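Local coordinates for protein short afifavidin (Afifella pfennigii, PDB 6HDT) that forms a strong non-covalent complex with biotin and 2-iminobiotin as a dimeric member of the avidin family, its wider role still being obscure, at residues P50-Q55 with W106-Q111. Numbering follows the deposited sequence. Where two conformers were deposited one is given.
Sequences PGFGCQ and WNLAYQ. With BTN (biotin), chain E.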
loop_
_atom_site.group_PDB
_atom_site.type_symbol
_atom_site.label_atom_id
_atom_site.label_comp_id
_atom_site.label_asym_id
_atom_site.label_seq_id
_atom_site.Cartn_x
_atom_site.Cartn_y
_atom_site.Cartn_z
ATOM N N PRO A 50 21.225 3.473 -1.948
ATOM C CA PRO A 50 21.956 4.748 -1.869
ATOM C C PRO A 50 21.111 5.959 -2.303
ATOM O O PRO A 50 20.216 5.822 -3.124
ATOM C CB PRO A 50 23.162 4.544 -2.800
ATOM C CG PRO A 50 22.946 3.228 -3.509
ATOM C CD PRO A 50 21.686 2.589 -3.041
ATOM N N GLY A 51 21.392 7.133 -1.751
ATOM C CA GLY A 51 20.679 8.366 -2.152
ATOM C C GLY A 51 19.326 8.563 -1.498
ATOM O O GLY A 51 18.573 9.462 -1.874
ATOM N N PHE A 52 19.025 7.713 -0.523
ATOM C CA PHE A 52 17.873 7.810 0.328
ATOM C C PHE A 52 18.354 7.803 1.782
ATOM O O PHE A 52 19.456 7.295 2.113
ATOM C CB PHE A 52 16.956 6.601 0.109
ATOM C CG PHE A 52 16.352 6.534 -1.267
ATOM C CD1 PHE A 52 15.180 7.212 -1.568
ATOM C CD2 PHE A 52 16.963 5.792 -2.261
ATOM C CE1 PHE A 52 14.631 7.142 -2.839
ATOM C CE2 PHE A 52 16.420 5.713 -3.540
ATOM C CZ PHE A 52 15.255 6.375 -3.829
ATOM N N GLY A 53 17.518 8.361 2.654
ATOM C CA GLY A 53 17.738 8.285 4.086
ATOM C C GLY A 53 17.146 7.042 4.716
ATOM O O GLY A 53 16.722 6.103 3.998
ATOM N N CYS A 54 17.122 7.027 6.054
ATOM C CA CYS A 54 16.512 5.909 6.836
ATOM C C CYS A 54 17.058 4.543 6.423
ATOM O O CYS A 54 16.316 3.578 6.186
ATOM C CB CYS A 54 14.983 5.959 6.735
ATOM S SG CYS A 54 14.344 7.426 7.569
ATOM N N GLN A 55 18.379 4.494 6.348
ATOM C CA GLN A 55 19.091 3.284 5.946
ATOM C C GLN A 55 19.434 2.376 7.125
ATOM O O GLN A 55 19.755 2.835 8.223
ATOM C CB GLN A 55 20.387 3.640 5.226
ATOM C CG GLN A 55 20.198 4.087 3.800
ATOM C CD GLN A 55 21.147 5.192 3.444
ATOM O OE1 GLN A 55 21.576 5.963 4.302
ATOM N NE2 GLN A 55 21.474 5.287 2.173
ATOM N N TRP A 106 6.819 1.319 -7.287
ATOM C CA TRP A 106 6.595 1.986 -6.011
ATOM C C TRP A 106 6.467 3.439 -6.220
ATOM O O TRP A 106 6.993 3.986 -7.193
ATOM C CB TRP A 106 7.718 1.706 -5.000
ATOM C CG TRP A 106 9.151 1.980 -5.441
ATOM C CD1 TRP A 106 10.073 1.043 -5.867
ATOM C CD2 TRP A 106 9.840 3.249 -5.466
ATOM N NE1 TRP A 106 11.254 1.645 -6.172
ATOM C CE2 TRP A 106 11.155 2.994 -5.914
ATOM C CE3 TRP A 106 9.485 4.581 -5.123
ATOM C CZ2 TRP A 106 12.097 3.992 -6.076
ATOM C CZ3 TRP A 106 10.448 5.582 -5.279
ATOM C CH2 TRP A 106 11.729 5.281 -5.748
ATOM N N ASN A 107 5.730 4.033 -5.290
ATOM C CA ASN A 107 5.612 5.470 -5.182
ATOM C C ASN A 107 6.027 5.876 -3.787
ATOM O O ASN A 107 5.719 5.171 -2.853
ATOM C CB ASN A 107 4.154 5.864 -5.385
ATOM C CG ASN A 107 3.694 5.743 -6.825
ATOM O OD1 ASN A 107 4.360 6.208 -7.746
ATOM N ND2 ASN A 107 2.556 5.095 -7.016
ATOM N N LEU A 108 6.648 7.060 -3.652
ATOM C CA LEU A 108 7.170 7.555 -2.395
ATOM C C LEU A 108 6.754 9.009 -2.247
ATOM O O LEU A 108 7.205 9.853 -3.020
ATOM C CB LEU A 108 8.681 7.487 -2.427
ATOM C CG LEU A 108 9.527 7.849 -1.203
ATOM C CD1 LEU A 108 10.926 7.329 -1.466
ATOM C CD2 LEU A 108 9.580 9.342 -0.894
ATOM N N ALA A 109 5.887 9.267 -1.284
ATOM C CA ALA A 109 5.429 10.629 -0.954
ATOM C C ALA A 109 6.400 11.278 -0.002
ATOM O O ALA A 109 6.745 10.685 1.029
ATOM C CB ALA A 109 4.046 10.557 -0.348
ATOM N N TYR A 110 6.827 12.505 -0.325
ATOM C CA TYR A 110 7.800 13.197 0.511
ATOM C C TYR A 110 7.565 14.677 0.380
ATOM O O TYR A 110 6.745 15.145 -0.427
ATOM C CB TYR A 110 9.244 12.848 0.111
ATOM C CG TYR A 110 9.638 13.322 -1.267
ATOM C CD1 TYR A 110 9.155 12.694 -2.388
ATOM C CD2 TYR A 110 10.470 14.437 -1.458
ATOM C CE1 TYR A 110 9.465 13.142 -3.654
ATOM C CE2 TYR A 110 10.800 14.881 -2.733
ATOM C CZ TYR A 110 10.290 14.221 -3.837
ATOM O OH TYR A 110 10.584 14.625 -5.133
ATOM N N GLN A 111 8.282 15.414 1.213
ATOM C CA GLN A 111 8.076 16.839 1.335
ATOM C C GLN A 111 8.716 17.574 0.175
ATOM O O GLN A 111 9.907 17.466 -0.075
ATOM C CB GLN A 111 8.634 17.360 2.647
ATOM C CG GLN A 111 8.154 18.789 2.945
ATOM C CD GLN A 111 6.643 18.847 3.051
ATOM O OE1 GLN A 111 6.069 18.579 4.119
ATOM N NE2 GLN A 111 5.982 19.166 1.935
HETATM C C11 BTN E . 13.373 8.325 2.406
HETATM O O11 BTN E . 12.497 9.210 2.351
HETATM O O12 BTN E . 14.499 8.474 1.875
HETATM C C10 BTN E . 13.019 7.039 3.132
HETATM C C9 BTN E . 13.694 5.809 2.527
HETATM C C8 BTN E . 13.121 5.444 1.155
HETATM C C7 BTN E . 13.838 4.280 0.476
HETATM C C2 BTN E . 13.181 3.991 -0.870
HETATM S S1 BTN E . 11.606 3.157 -0.785
HETATM C C6 BTN E . 11.664 2.755 -2.508
HETATM C C5 BTN E . 13.117 2.424 -2.793
HETATM N N1 BTN E . 13.415 1.033 -2.596
HETATM C C3 BTN E . 14.260 0.757 -1.603
HETATM O O3 BTN E . 14.652 -0.387 -1.311
HETATM N N2 BTN E . 14.599 1.930 -1.008
HETATM C C4 BTN E . 14.027 3.056 -1.732
#
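Phe52 and Trp106 approach from opposite directions and meet at the far corners of their rings, Phe52 CZ lying 4.2 Å from Trp106 CH2. The rings meet obliquely and do not stack; each instead turns a face to the bound biotin. Biotin C4 sits 3.9 Å above the phenyl plane, over its centre, and C6 of the same ligand lies 3.4 Å above the indole plane, likewise centred. The indole covers methylene C6 beside the sulfur and reaches junction carbon C5, while the phenyl covers the other junction carbon, C4, so carbons of the bicycle lie against two aromatic faces. Chi1 of Trp106 is 53°, which sets CG between the backbone N and the carbonyl carbon and swings the indole across the ligand. Leu108 adds one methyl, CD1, to this wall, 4.0 Å from Phe52 CE1 and 3.9 Å from biotin C8 on the valeryl chain. At the outer end Gly53 N donates to carboxylate O12 of biotin over 3.1 Å, a bent bond with an N-H...O angle of 140°. With an alanine in place of Trp106, biotin C6 would probably lose its aromatic cover and Phe52 CZ the indole beside it, opening a gap beside the thioether ring. No hydrogen bond joins 50-55 to 106-111, and they bury just 91 Å² between them, which is consistent with biotin bridging the two segments more than they bind each other. Segment 50-55 belongs to the loop linking strands 40-46 and 58-66, tied by the Cys54-Cys83 disulfide, and it closes over the barrel mouth opposite strand 99-110, which pairs with 82-96 and 117-127.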